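Local structure of estrogen receptor (Crassostrea gigas, 4N1Y) at residues R204-F209 / E226-Q231; M131-H136 / P189-L194; N39-L44 / L104-S109; K57-Y62 / F163-S168; I74-M79 / N150-R155. The protein probably works as a constitutively active transcription factor of the steroid hormone receptor family, seen here as its dimeric ligand-binding domain. All blocks are in the same frame, centred on the assembly; numbering follows the deposited sequence.

How the contacts relate
Contacts 1, 3, 4 and 5 are linked through direct touches. Contact 1 meets contact 5 where Gln231 NE2 lies 3.3 Å from Glu75 O, a probable hydrogen bond; their centres are about 13 Å apart. Contact 1 also meets contact 3, with Phe209 CE2 3.7 Å from Val42 CG2. Contact 4 borders contact 5 through Tyr62 and Ile74, their centres about 14 Å apart, and encloses it along the chain. Contact 2 stands apart, its centre about 27 Å from that of contact 1, although both use helix 187-215. The centres of contacts 3 and 4 are about 32 Å apart. Contacts 2, 4 and 5 touch the second subunit, and Arg204 of segment 204-209 also reaches it.

Contact 1: R204-F209 / E226-Q231; sequences RGIAFF and EMLDAQ
Leu228 packs against Ile206 and Phe209, joining helix 222-229 to helix 187-215. Helix 222-229 is the last modelled helix and probably corresponds to the activation helix of nuclear receptor ligand-binding domains. From CB, the Leu228 side chain turns away from its own carbonyl carbon, with CG anti to it (chi1 -72°), and the two methyls at its tip do the touching. CD1 meets the backbone, 3.6 Å from Phe209 O. CD2 sits 3.8 Å from Phe209 CB and 3.9 Å from Ile206 O, and reaches Ile206 CG2 as well. The Phe209 ring leads away from this helix and packs on Met116 and Phe220. Leu228 also touches Phe220, and Ile206 reaches Trp78 and Met79 of helix 67-89. An alanine at Leu228 would remove both methyls and is likely to open a gap beside Phe209 CB and the Ile206 carbonyl. Gln231, in the turn after the helix, crosses Ile206 at about a right angle. Its chain is bent at chi2, and its amide NE2 hydrogen-bonds Glu75 O of helix 67-89. The hydrocarbon part below this amide faces Ile206, with Gln231 CG 4.0 Å from Ile206 CG2.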
# COMPACT_ATOMS: atom_id res chain seq x y z
N ARG B 204 1.03 8.00 -5.98
CA ARG B 204 0.43 9.20 -6.52
C ARG B 204 1.43 10.34 -6.49
O ARG B 204 1.48 11.15 -7.42
CB ARG B 204 -0.82 9.54 -5.75
CG ARG B 204 -1.90 8.52 -5.96
CD ARG B 204 -3.07 8.75 -5.04
NE ARG B 204 -4.18 7.90 -5.41
CZ ARG B 204 -5.25 7.72 -4.65
NH1 ARG B 204 -5.34 8.34 -3.48
NH2 ARG B 204 -6.23 6.93 -5.07
N GLY B 205 2.23 10.38 -5.43
CA GLY B 205 3.27 11.37 -5.31
C GLY B 205 4.22 11.35 -6.49
O GLY B 205 4.43 12.37 -7.15
N ILE B 206 4.76 10.17 -6.77
CA ILE B 206 5.72 10.03 -7.86
C ILE B 206 5.08 10.37 -9.20
O ILE B 206 5.66 11.11 -9.98
CB ILE B 206 6.30 8.60 -7.89
CG1 ILE B 206 7.33 8.45 -6.76
CG2 ILE B 206 6.93 8.29 -9.25
CD1 ILE B 206 7.71 7.05 -6.46
N ALA B 207 3.85 9.90 -9.42
CA ALA B 207 3.14 10.21 -10.66
C ALA B 207 2.99 11.70 -10.84
O ALA B 207 3.19 12.23 -11.94
CB ALA B 207 1.80 9.54 -10.69
N PHE B 208 2.63 12.39 -9.76
CA PHE B 208 2.48 13.84 -9.82
C PHE B 208 3.80 14.54 -10.16
O PHE B 208 3.85 15.43 -11.00
CB PHE B 208 1.91 14.39 -8.51
CG PHE B 208 1.74 15.88 -8.49
CD1 PHE B 208 0.63 16.47 -9.07
CD2 PHE B 208 2.67 16.69 -7.85
CE1 PHE B 208 0.46 17.84 -9.05
CE2 PHE B 208 2.50 18.06 -7.82
CZ PHE B 208 1.39 18.63 -8.42
N PHE B 209 4.88 14.12 -9.50
CA PHE B 209 6.17 14.73 -9.73
C PHE B 209 6.67 14.46 -11.15
O PHE B 209 7.34 15.31 -11.75
CB PHE B 209 7.18 14.24 -8.69
CG PHE B 209 7.19 15.07 -7.44
CD1 PHE B 209 6.06 15.17 -6.65
CD2 PHE B 209 8.34 15.73 -7.05
CE1 PHE B 209 6.07 15.93 -5.51
CE2 PHE B 209 8.34 16.50 -5.90
CZ PHE B 209 7.21 16.60 -5.13
N GLU B 226 16.59 11.84 -11.67
CA GLU B 226 16.95 10.44 -11.98
C GLU B 226 15.95 9.51 -11.30
O GLU B 226 15.58 8.47 -11.84
CB GLU B 226 18.38 10.05 -11.55
CG GLU B 226 19.52 10.96 -12.02
CD GLU B 226 20.88 10.59 -11.40
OE1 GLU B 226 20.89 10.22 -10.20
OE2 GLU B 226 21.93 10.75 -12.06
N MET B 227 15.52 9.87 -10.09
CA MET B 227 14.55 9.05 -9.38
C MET B 227 13.25 8.94 -10.16
O MET B 227 12.63 7.88 -10.18
CB MET B 227 14.29 9.62 -7.99
CG MET B 227 15.54 9.65 -7.17
SD MET B 227 16.16 7.98 -6.90
CE MET B 227 15.22 7.51 -5.47
N LEU B 228 12.86 10.02 -10.81
CA LEU B 228 11.60 10.02 -11.53
C LEU B 228 11.73 9.16 -12.78
O LEU B 228 10.81 8.42 -13.14
CB LEU B 228 11.19 11.45 -11.88
CG LEU B 228 10.73 12.23 -10.64
CD1 LEU B 228 10.44 13.67 -10.98
CD2 LEU B 228 9.53 11.57 -9.98
N ASP B 229 12.89 9.24 -13.43
CA ASP B 229 13.10 8.52 -14.69
C ASP B 229 13.43 7.05 -14.49
O ASP B 229 13.54 6.30 -15.46
CB ASP B 229 14.22 9.20 -15.48
CG ASP B 229 13.84 10.59 -16.00
OD1 ASP B 229 12.63 10.86 -16.15
OD2 ASP B 229 14.74 11.41 -16.24
N ALA B 230 13.56 6.64 -13.23
CA ALA B 230 13.76 5.23 -12.86
C ALA B 230 12.47 4.42 -12.98
O ALA B 230 12.51 3.19 -12.96
CB ALA B 230 14.33 5.13 -11.45
N GLN B 231 11.34 5.11 -13.07
CA GLN B 231 10.09 4.42 -13.34
C GLN B 231 9.79 4.47 -14.84
O GLN B 231 10.39 3.72 -15.62
CB GLN B 231 8.92 5.06 -12.58
CG GLN B 231 9.03 5.42 -11.06
CD GLN B 231 10.15 4.76 -10.25
OE1 GLN B 231 10.49 3.59 -10.44
NE2 GLN B 231 10.68 5.51 -9.28

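Contact 2: M131-H136 / P189-L194; sequences MQNHLH and PAVLLL
Asn133 and Leu135 lie in the turn that closes helix 117-132 and face Val191 on helix 187-215, with Asn133 CA 7.5 Å from Val191 CA. The turn is a Schellman motif. His134, with positive phi, is its C-prime residue; His134 N bonds Met131 O at 3.2 Å, and Leu135 N returns to Met130 O. This turn brings Leu135 up to helix 187-215. Leu135 has CG anti to its own N (chi1 -164°), which carries CD1 to the fork of Val191. That methyl lies 3.9 Å from Val191 CG1 and 4.1 Å from Val191 CG2, and the two side chains cross obliquely. Leu135 and Val191 both also touch Leu143 of helix 137-149. Asn133 covers the other part of the contact. Its CB is 4.2 Å from Val191 CG2, while its OD1 comes to 4.3 Å from Ala190 CB. The amide ND2 turns back to the helix before it and bonds Gln129 O. Ala190 packs on Leu170 of the second subunit, and Pro189 on Leu192 of that subunit, so helix 187-215 also serves the dimer interface here. No hydrogen bond joins the two segments. With the amide nitrogen of Asn133 already satisfied by the last turn of the preceding helix, the two segments are held together by van der Waals contacts of CB, methyl and amide oxygen, and so by fit of shape.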
# COMPACT_ATOMS: atom_id res chain seq x y z
N MET B 131 -0.68 10.05 15.55
CA MET B 131 -0.96 10.79 16.78
C MET B 131 -1.87 9.97 17.68
O MET B 131 -1.63 9.86 18.87
CB MET B 131 -1.62 12.15 16.46
CG MET B 131 -2.01 12.93 17.70
SD MET B 131 -3.13 14.31 17.40
CE MET B 131 -4.65 13.41 17.05
N GLN B 132 -2.92 9.41 17.10
CA GLN B 132 -3.87 8.63 17.86
C GLN B 132 -3.28 7.33 18.41
O GLN B 132 -3.70 6.87 19.46
CB GLN B 132 -5.09 8.33 16.99
CG GLN B 132 -5.96 9.56 16.75
CD GLN B 132 -7.27 9.21 16.07
OE1 GLN B 132 -7.29 8.59 15.01
NE2 GLN B 132 -8.37 9.62 16.68
N ASN B 133 -2.32 6.75 17.70
CA ASN B 133 -1.67 5.53 18.17
C ASN B 133 -0.45 5.76 19.05
O ASN B 133 0.29 4.83 19.35
CB ASN B 133 -1.28 4.66 16.99
CG ASN B 133 -2.46 3.99 16.38
OD1 ASN B 133 -3.03 3.07 16.97
ND2 ASN B 133 -2.86 4.44 15.19
N HIS B 134 -0.24 7.02 19.41
CA HIS B 134 0.84 7.41 20.32
C HIS B 134 2.17 6.83 19.88
O HIS B 134 2.90 6.25 20.68
CB HIS B 134 0.49 6.99 21.73
CG HIS B 134 -0.74 7.65 22.26
ND1 HIS B 134 -0.76 8.96 22.67
CD2 HIS B 134 -2.01 7.19 22.40
CE1 HIS B 134 -1.98 9.28 23.07
NE2 HIS B 134 -2.76 8.21 22.91
N LEU B 135 2.44 6.97 18.59
CA LEU B 135 3.64 6.43 17.98
C LEU B 135 4.90 7.09 18.54
O LEU B 135 5.00 8.31 18.57
CB LEU B 135 3.59 6.61 16.47
CG LEU B 135 4.59 5.74 15.73
CD1 LEU B 135 4.00 4.37 15.49
CD2 LEU B 135 5.02 6.41 14.43
N HIS B 136 5.85 6.26 18.98
CA HIS B 136 7.14 6.71 19.48
C HIS B 136 8.15 6.89 18.33
O HIS B 136 7.98 6.29 17.26
CB HIS B 136 7.65 5.70 20.49
CG HIS B 136 8.82 6.17 21.29
ND1 HIS B 136 10.13 6.02 20.87
CD2 HIS B 136 8.88 6.78 22.50
CE1 HIS B 136 10.94 6.52 21.79
NE2 HIS B 136 10.21 7.00 22.78
N PRO B 189 -0.36 -4.26 14.40
CA PRO B 189 -1.14 -4.39 13.17
C PRO B 189 -1.77 -3.06 12.72
O PRO B 189 -1.67 -2.76 11.53
CB PRO B 189 -2.22 -5.41 13.55
CG PRO B 189 -1.58 -6.22 14.64
CD PRO B 189 -0.78 -5.25 15.42
N ALA B 190 -2.38 -2.29 13.61
CA ALA B 190 -3.00 -1.04 13.19
C ALA B 190 -1.97 -0.15 12.51
O ALA B 190 -2.24 0.41 11.44
CB ALA B 190 -3.62 -0.31 14.35
N VAL B 191 -0.80 -0.05 13.12
CA VAL B 191 0.23 0.87 12.61
C VAL B 191 0.76 0.40 11.27
O VAL B 191 0.89 1.19 10.33
CB VAL B 191 1.38 1.03 13.60
CG1 VAL B 191 2.51 1.78 12.94
CG2 VAL B 191 0.91 1.77 14.83
N LEU B 192 1.01 -0.89 11.15
CA LEU B 192 1.41 -1.42 9.86
C LEU B 192 0.37 -1.12 8.78
O LEU B 192 0.72 -0.81 7.65
CB LEU B 192 1.64 -2.93 9.99
CG LEU B 192 2.89 -3.17 10.83
CD1 LEU B 192 3.25 -4.61 10.85
CD2 LEU B 192 4.05 -2.31 10.30
N LEU B 193 -0.91 -1.11 9.16
CA LEU B 193 -1.96 -0.82 8.19
C LEU B 193 -1.83 0.59 7.63
O LEU B 193 -2.26 0.85 6.51
CB LEU B 193 -3.34 -0.96 8.82
CG LEU B 193 -3.90 -2.36 9.12
CD1 LEU B 193 -5.29 -2.24 9.73
CD2 LEU B 193 -3.92 -3.22 7.88
N LEU B 194 -1.20 1.49 8.39
CA LEU B 194 -0.96 2.82 7.88
C LEU B 194 -0.06 2.79 6.66
O LEU B 194 -0.22 3.60 5.74
CB LEU B 194 -0.32 3.71 8.93
CG LEU B 194 -1.21 3.98 10.13
CD1 LEU B 194 -0.48 4.87 11.12
CD2 LEU B 194 -2.52 4.57 9.68

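Contact 3: N39-L44 / L104-S109; sequences NSLVKL and LVLDRS
Leu41 reaches from helix 34-56 to two leucines of strand 104-107, giving one methyl to each. Its CD2 meets Leu104 CD2 at 3.8 Å, and its CD1 meets Leu106 CD1 at 4.2 Å. Leu41 CG lies beside the backbone N and anti to the carbonyl carbon (chi1 -68°), which carries the fork across to the strand. Leu104 takes a different rotamer, with CG anti to its backbone N, and its side chain crosses that of Leu41 at about a right angle. The same Leu104 methyl, CD2, also lies 4.3 Å from Ser40 CB. The hydroxyl of Ser40 has its polar partner elsewhere, in a hydrogen bond to His26 ND1. Leu104 and Leu106 are two residues apart, as strand alternation requires for side chains on one side, and both point their CB toward the helix. Val105 between them packs instead on Ser97 and Ala99 of strand 97-99. The axes of helix segment 39-44 and strand 104-107 come within 11.2 Å, and their directions differ by 123°. Across the contact only apolar side chains and the CB of Ser40 take part. The strand is tied to its neighbour by backbone hydrogen bonds between Leu106 and Leu98. Leu41 also touches Phe100, in the loop between the two strands. A helix covered by this short antiparallel hairpin, placed between helix 67-89 and helix 108-113, is typical of the nuclear receptor ligand-binding domain.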
# COMPACT_ATOMS: atom_id res chain seq x y z
N ASN B 39 8.36 24.69 -6.05
CA ASN B 39 9.81 24.70 -6.23
C ASN B 39 10.48 24.53 -4.88
O ASN B 39 11.51 23.87 -4.78
CB ASN B 39 10.31 25.99 -6.95
CG ASN B 39 10.11 25.96 -8.48
OD1 ASN B 39 10.02 24.90 -9.09
ND2 ASN B 39 10.05 27.14 -9.09
N SER B 40 9.84 25.02 -3.82
CA SER B 40 10.39 24.81 -2.49
C SER B 40 10.16 23.36 -2.08
O SER B 40 11.08 22.70 -1.60
CB SER B 40 9.76 25.76 -1.47
OG SER B 40 10.11 27.10 -1.74
N LEU B 41 8.95 22.85 -2.31
CA LEU B 41 8.66 21.45 -2.00
C LEU B 41 9.54 20.49 -2.77
O LEU B 41 10.06 19.53 -2.21
CB LEU B 41 7.19 21.11 -2.28
CG LEU B 41 6.14 21.76 -1.37
CD1 LEU B 41 4.73 21.40 -1.84
CD2 LEU B 41 6.35 21.34 0.09
N VAL B 42 9.75 20.76 -4.05
CA VAL B 42 10.56 19.88 -4.87
C VAL B 42 11.99 19.79 -4.38
O VAL B 42 12.57 18.71 -4.36
CB VAL B 42 10.58 20.35 -6.35
CG1 VAL B 42 11.81 19.85 -7.08
CG2 VAL B 42 9.31 19.92 -7.04
N LYS B 43 12.57 20.92 -3.99
CA LYS B 43 13.96 20.87 -3.61
C LYS B 43 14.19 20.60 -2.13
O LYS B 43 15.26 20.12 -1.75
CB LYS B 43 14.68 22.11 -4.09
CG LYS B 43 15.66 21.57 -5.06
CD LYS B 43 16.35 22.47 -6.04
CE LYS B 43 17.04 21.46 -6.90
NZ LYS B 43 15.97 20.49 -7.44
N LEU B 44 13.17 20.82 -1.31
CA LEU B 44 13.22 20.35 0.05
C LEU B 44 13.30 18.84 -0.05
O LEU B 44 14.07 18.19 0.67
CB LEU B 44 12.00 20.79 0.84
CG LEU B 44 12.08 20.46 2.32
CD1 LEU B 44 13.32 21.07 2.95
CD2 LEU B 44 10.83 20.94 3.01
N LEU B 104 8.16 25.64 6.73
CA LEU B 104 7.16 25.48 5.69
C LEU B 104 5.98 24.59 6.10
O LEU B 104 5.92 23.42 5.71
CB LEU B 104 7.82 24.90 4.44
CG LEU B 104 6.98 24.95 3.18
CD1 LEU B 104 6.64 26.41 2.95
CD2 LEU B 104 7.73 24.36 2.00
N VAL B 105 5.06 25.15 6.87
CA VAL B 105 3.85 24.41 7.24
C VAL B 105 2.67 24.80 6.35
O VAL B 105 2.24 25.95 6.34
CB VAL B 105 3.47 24.67 8.69
CG1 VAL B 105 2.26 23.84 9.08
CG2 VAL B 105 4.65 24.34 9.59
N LEU B 106 2.13 23.83 5.62
CA LEU B 106 1.05 24.06 4.66
C LEU B 106 -0.27 23.41 5.06
O LEU B 106 -0.34 22.21 5.34
CB LEU B 106 1.46 23.55 3.28
CG LEU B 106 2.76 24.08 2.70
CD1 LEU B 106 2.94 23.54 1.30
CD2 LEU B 106 2.74 25.60 2.69
N ASP B 107 -1.33 24.21 5.08
CA ASP B 107 -2.65 23.69 5.40
C ASP B 107 -3.44 23.41 4.10
O ASP B 107 -2.97 23.74 3.01
CB ASP B 107 -3.37 24.71 6.31
CG ASP B 107 -4.63 24.15 6.95
OD1 ASP B 107 -5.09 23.06 6.55
OD2 ASP B 107 -5.12 24.79 7.91
N ARG B 108 -4.64 22.83 4.26
CA ARG B 108 -5.48 22.34 3.15
C ARG B 108 -5.60 23.39 2.07
O ARG B 108 -5.69 23.07 0.88
CB ARG B 108 -6.87 21.92 3.66
CG ARG B 108 -6.76 21.20 4.98
CD ARG B 108 -7.94 20.33 5.42
NE ARG B 108 -7.40 19.22 6.21
CZ ARG B 108 -7.71 17.93 6.06
NH1 ARG B 108 -8.60 17.54 5.15
NH2 ARG B 108 -7.12 17.03 6.83
N SER B 109 -5.66 24.64 2.50
CA SER B 109 -5.67 25.77 1.60
C SER B 109 -4.51 25.73 0.61
O SER B 109 -4.70 25.82 -0.60
CB SER B 109 -5.61 27.06 2.41
OG SER B 109 -6.34 26.93 3.61

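Contact 4: K57-Y62 / F163-S168; sequences KNVPGY and FNMQQS
Met165 sends its side chain from helix 159-180 into the turn at 57-62. Its sulfur passes over the peptide link of Gly61 and Tyr62, with Met165 SD 3.4 Å from Gly61 C. The bend at chi3 (61°) keeps the methyl on the same face of that peptide and turns it toward Val59 and Tyr62. There Met165 CE meets Val59 CG1 at 3.8 Å and Tyr62 CB at 4.0 Å. An alanine in place of Met165 would probably leave the inner side of the turn, with Val59 CG1 and Tyr62 CB, without the methyl and sulfur that now cover it. The turn itself is type II, closed by Tyr62 N to Val59 O at 2.9 Å. Gly61 takes the third position, where positive phi suits glycine, and a side chain there would probably run into Met165 CG. The sequence KNVPGY belongs to the signature region of nuclear receptor ligand-binding domains, between helix 34-56 and helix 67-89. Further out, Val59 packs on Ala145 and Leu148 of helix 137-149 and on Leu14 of helix 7-15. Tyr62 OH hydrogen-bonds Gln70 O. On the helix side, Ser168 OG bonds Asn164 O at 3.1 Å, tilted 26° from the carbonyl plane, while Ser168 N reaches that oxygen from the other face.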
# COMPACT_ATOMS: atom_id res chain seq x y z
N LYS B 57 22.15 3.53 4.17
CA LYS B 57 23.37 2.75 4.26
C LYS B 57 23.67 2.41 5.72
O LYS B 57 24.47 1.52 6.03
CB LYS B 57 24.52 3.52 3.59
CG LYS B 57 24.19 3.77 2.12
CD LYS B 57 25.27 4.50 1.36
CE LYS B 57 24.84 4.68 -0.09
NZ LYS B 57 25.81 5.48 -0.89
N ASN B 58 22.98 3.10 6.63
CA ASN B 58 23.13 2.82 8.05
C ASN B 58 22.14 1.78 8.53
O ASN B 58 22.29 1.27 9.63
CB ASN B 58 22.94 4.09 8.88
CG ASN B 58 24.09 5.05 8.74
OD1 ASN B 58 24.47 5.44 7.64
ND2 ASN B 58 24.68 5.43 9.87
N VAL B 59 21.13 1.47 7.73
CA VAL B 59 20.19 0.44 8.14
C VAL B 59 20.90 -0.91 8.09
O VAL B 59 21.36 -1.33 7.03
CB VAL B 59 18.93 0.44 7.29
CG1 VAL B 59 17.99 -0.65 7.75
CG2 VAL B 59 18.24 1.81 7.39
N PRO B 60 21.03 -1.56 9.25
CA PRO B 60 21.88 -2.75 9.39
C PRO B 60 21.50 -3.82 8.39
O PRO B 60 20.35 -4.23 8.30
CB PRO B 60 21.63 -3.21 10.83
CG PRO B 60 20.42 -2.48 11.27
CD PRO B 60 20.37 -1.21 10.52
N GLY B 61 22.50 -4.24 7.61
CA GLY B 61 22.34 -5.26 6.60
C GLY B 61 22.39 -4.66 5.21
O GLY B 61 22.85 -5.31 4.28
N TYR B 62 21.96 -3.41 5.09
CA TYR B 62 21.76 -2.77 3.80
C TYR B 62 23.03 -2.66 2.95
O TYR B 62 23.01 -2.90 1.73
CB TYR B 62 21.16 -1.37 4.00
CG TYR B 62 20.73 -0.68 2.72
CD1 TYR B 62 19.45 -0.89 2.21
CD2 TYR B 62 21.58 0.17 2.03
CE1 TYR B 62 19.04 -0.30 1.04
CE2 TYR B 62 21.17 0.78 0.86
CZ TYR B 62 19.90 0.54 0.38
OH TYR B 62 19.46 1.14 -0.77
N PHE B 163 15.55 -10.71 3.12
CA PHE B 163 14.69 -11.51 3.97
C PHE B 163 15.16 -11.43 5.41
O PHE B 163 14.37 -11.16 6.31
CB PHE B 163 14.67 -12.96 3.51
CG PHE B 163 13.90 -13.87 4.42
CD1 PHE B 163 12.52 -13.82 4.46
CD2 PHE B 163 14.57 -14.78 5.23
CE1 PHE B 163 11.80 -14.66 5.31
CE2 PHE B 163 13.87 -15.62 6.08
CZ PHE B 163 12.49 -15.56 6.13
N ASN B 164 16.46 -11.62 5.61
CA ASN B 164 17.07 -11.52 6.93
C ASN B 164 16.83 -10.15 7.58
O ASN B 164 16.64 -10.06 8.79
CB ASN B 164 18.57 -11.81 6.85
CG ASN B 164 18.86 -13.29 6.57
OD1 ASN B 164 18.00 -14.15 6.76
ND2 ASN B 164 20.09 -13.58 6.17
N MET B 165 16.88 -9.09 6.78
CA MET B 165 16.66 -7.76 7.33
C MET B 165 15.22 -7.60 7.74
O MET B 165 14.94 -7.10 8.82
CB MET B 165 17.07 -6.66 6.36
CG MET B 165 18.57 -6.59 6.14
SD MET B 165 19.09 -5.34 4.93
CE MET B 165 18.50 -3.84 5.71
N GLN B 166 14.30 -8.04 6.88
CA GLN B 166 12.88 -8.00 7.19
C GLN B 166 12.56 -8.73 8.50
O GLN B 166 11.82 -8.22 9.35
CB GLN B 166 12.07 -8.59 6.04
CG GLN B 166 10.55 -8.55 6.26
CD GLN B 166 9.79 -9.48 5.32
OE1 GLN B 166 10.37 -10.06 4.40
NE2 GLN B 166 8.50 -9.65 5.58
N GLN B 167 13.12 -9.92 8.67
CA GLN B 167 12.91 -10.69 9.88
C GLN B 167 13.44 -9.93 11.08
O GLN B 167 12.77 -9.86 12.12
CB GLN B 167 13.56 -12.07 9.76
CG GLN B 167 12.92 -12.92 8.68
CD GLN B 167 11.41 -13.00 8.84
OE1 GLN B 167 10.91 -13.70 9.72
NE2 GLN B 167 10.68 -12.27 8.01
N SER B 168 14.63 -9.36 10.96
CA SER B 168 15.19 -8.61 12.08
C SER B 168 14.34 -7.38 12.37
O SER B 168 14.06 -7.09 13.53
CB SER B 168 16.63 -8.17 11.82
OG SER B 168 17.50 -9.27 11.63

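Contact 5: I74-M79 / N150-R155; sequences IECCWM and NAEVRR
Ala151 sets its CB against two successive cysteines of helix 67-89. The methyl lies 3.7 Å from Cys76 CB and also 3.7 Å from Cys77 CB. The backbones come close here, with Ala151 CA 5.4 Å from Cys77 CA. The two sulfurs are turned differently. Cys77 holds SG between its backbone N and carbonyl carbon (chi1 78°), and this sulfur comes within 4.1 Å of Ala151 CB. Cys76 has SG anti to its carbonyl carbon (chi1 -69°), which carries it toward Glu152, 3.9 Å from Glu152 OE2 without a hydrogen bond. The Glu152 chain bends at chi2, and its carboxylate is gripped side-on by Arg154 in a salt bridge. Arg154 NE bonds Glu152 OE1 at 2.8 Å, and Arg154 NH2 bonds Glu152 OE2. Both oxygens lie near the guanidinium plane, though NE meets OE1 from above the carboxylate plane. The backbone N of Arg154 reaches OE1 from that same face, so two donors hold this oxygen. OE2 has a further partner in His72 NE2, which fixes the loop carboxylate to helix 67-89. Arg154 NH1 forms a salt bridge with Glu121 of the second subunit. The contact thus joins helix 67-89 to the loop between helix 137-149 and helix 159-180. Further along helix 67-89, Trp78 packs on Met227 and Leu224 of helix 222-229 and on Leu49 of helix 34-56.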
# COMPACT_ATOMS: atom_id res chain seq x y z
N ILE B 74 15.85 2.01 -2.89
CA ILE B 74 15.70 3.45 -2.85
C ILE B 74 14.80 3.96 -3.99
O ILE B 74 13.89 4.78 -3.76
CB ILE B 74 17.06 4.14 -2.97
CG1 ILE B 74 17.97 3.69 -1.83
CG2 ILE B 74 16.92 5.64 -3.01
CD1 ILE B 74 17.57 4.25 -0.51
N GLU B 75 15.02 3.43 -5.19
CA GLU B 75 14.23 3.85 -6.35
C GLU B 75 12.75 3.52 -6.14
O GLU B 75 11.87 4.30 -6.50
CB GLU B 75 14.74 3.19 -7.63
CG GLU B 75 15.90 3.93 -8.30
CD GLU B 75 16.53 3.14 -9.45
OE1 GLU B 75 16.03 2.04 -9.77
OE2 GLU B 75 17.54 3.62 -10.01
N CYS B 76 12.46 2.40 -5.48
CA CYS B 76 11.07 2.07 -5.26
C CYS B 76 10.40 2.97 -4.23
O CYS B 76 9.31 3.50 -4.49
CB CYS B 76 10.92 0.61 -4.83
SG CYS B 76 11.31 -0.61 -6.11
N CYS B 77 11.06 3.22 -3.10
CA CYS B 77 10.35 3.72 -1.94
C CYS B 77 10.71 5.15 -1.48
O CYS B 77 10.24 5.58 -0.42
CB CYS B 77 10.58 2.77 -0.77
SG CYS B 77 12.21 3.01 -0.01
N TRP B 78 11.49 5.88 -2.27
CA TRP B 78 11.97 7.19 -1.83
C TRP B 78 10.82 8.12 -1.50
O TRP B 78 10.85 8.80 -0.47
CB TRP B 78 12.85 7.84 -2.90
CG TRP B 78 12.16 8.05 -4.22
CD1 TRP B 78 11.93 7.10 -5.18
CD2 TRP B 78 11.65 9.28 -4.74
NE1 TRP B 78 11.29 7.66 -6.26
CE2 TRP B 78 11.09 9.00 -6.01
CE3 TRP B 78 11.58 10.59 -4.25
CZ2 TRP B 78 10.48 9.98 -6.79
CZ3 TRP B 78 10.97 11.56 -5.03
CH2 TRP B 78 10.44 11.25 -6.29
N MET B 79 9.79 8.12 -2.34
CA MET B 79 8.67 9.02 -2.10
C MET B 79 7.88 8.64 -0.85
O MET B 79 7.39 9.51 -0.14
CB MET B 79 7.74 9.05 -3.32
CG MET B 79 6.53 9.95 -3.13
SD MET B 79 6.98 11.69 -2.93
CE MET B 79 7.01 12.20 -4.66
N ASN B 150 10.81 -3.25 2.61
CA ASN B 150 9.57 -3.78 2.05
C ASN B 150 9.27 -3.13 0.70
O ASN B 150 8.19 -3.33 0.13
CB ASN B 150 8.40 -3.52 2.99
CG ASN B 150 7.18 -4.38 2.67
OD1 ASN B 150 7.30 -5.59 2.48
ND2 ASN B 150 6.00 -3.74 2.58
N ALA B 151 10.23 -2.36 0.19
CA ALA B 151 10.01 -1.60 -1.04
C ALA B 151 9.64 -2.50 -2.22
O ALA B 151 8.67 -2.24 -2.92
CB ALA B 151 11.23 -0.77 -1.39
N GLU B 152 10.38 -3.58 -2.40
CA GLU B 152 10.17 -4.42 -3.57
C GLU B 152 9.73 -5.77 -3.08
O GLU B 152 10.32 -6.30 -2.14
CB GLU B 152 11.45 -4.53 -4.41
CG GLU B 152 11.36 -5.50 -5.55
CD GLU B 152 10.40 -5.06 -6.65
OE1 GLU B 152 9.27 -5.58 -6.71
OE2 GLU B 152 10.79 -4.20 -7.47
N VAL B 153 8.66 -6.30 -3.66
CA VAL B 153 8.15 -7.59 -3.23
C VAL B 153 8.59 -8.70 -4.17
O VAL B 153 8.59 -9.88 -3.81
CB VAL B 153 6.61 -7.59 -3.12
CG1 VAL B 153 5.94 -7.48 -4.51
CG2 VAL B 153 6.13 -8.81 -2.34
N ARG B 154 8.99 -8.31 -5.38
CA ARG B 154 9.54 -9.24 -6.37
C ARG B 154 10.95 -9.67 -5.96
O ARG B 154 11.67 -8.94 -5.29
CB ARG B 154 9.57 -8.57 -7.74
CG ARG B 154 8.20 -8.32 -8.37
CD ARG B 154 8.33 -7.52 -9.66
NE ARG B 154 9.04 -6.27 -9.41
CZ ARG B 154 9.40 -5.39 -10.35
NH1 ARG B 154 9.13 -5.62 -11.63
NH2 ARG B 154 10.05 -4.28 -10.00
N ARG B 155 11.36 -10.84 -6.43
CA ARG B 155 12.66 -11.40 -6.06
C ARG B 155 13.85 -10.71 -6.72
O ARG B 155 13.97 -10.67 -7.95
CB ARG B 155 12.66 -12.88 -6.41
CG ARG B 155 11.97 -13.74 -5.39
CD ARG B 155 11.87 -15.17 -5.89
NE ARG B 155 11.35 -16.04 -4.85
CZ ARG B 155 12.09 -16.43 -3.82
NH1 ARG B 155 13.36 -16.08 -3.78
NH2 ARG B 155 11.58 -17.20 -2.87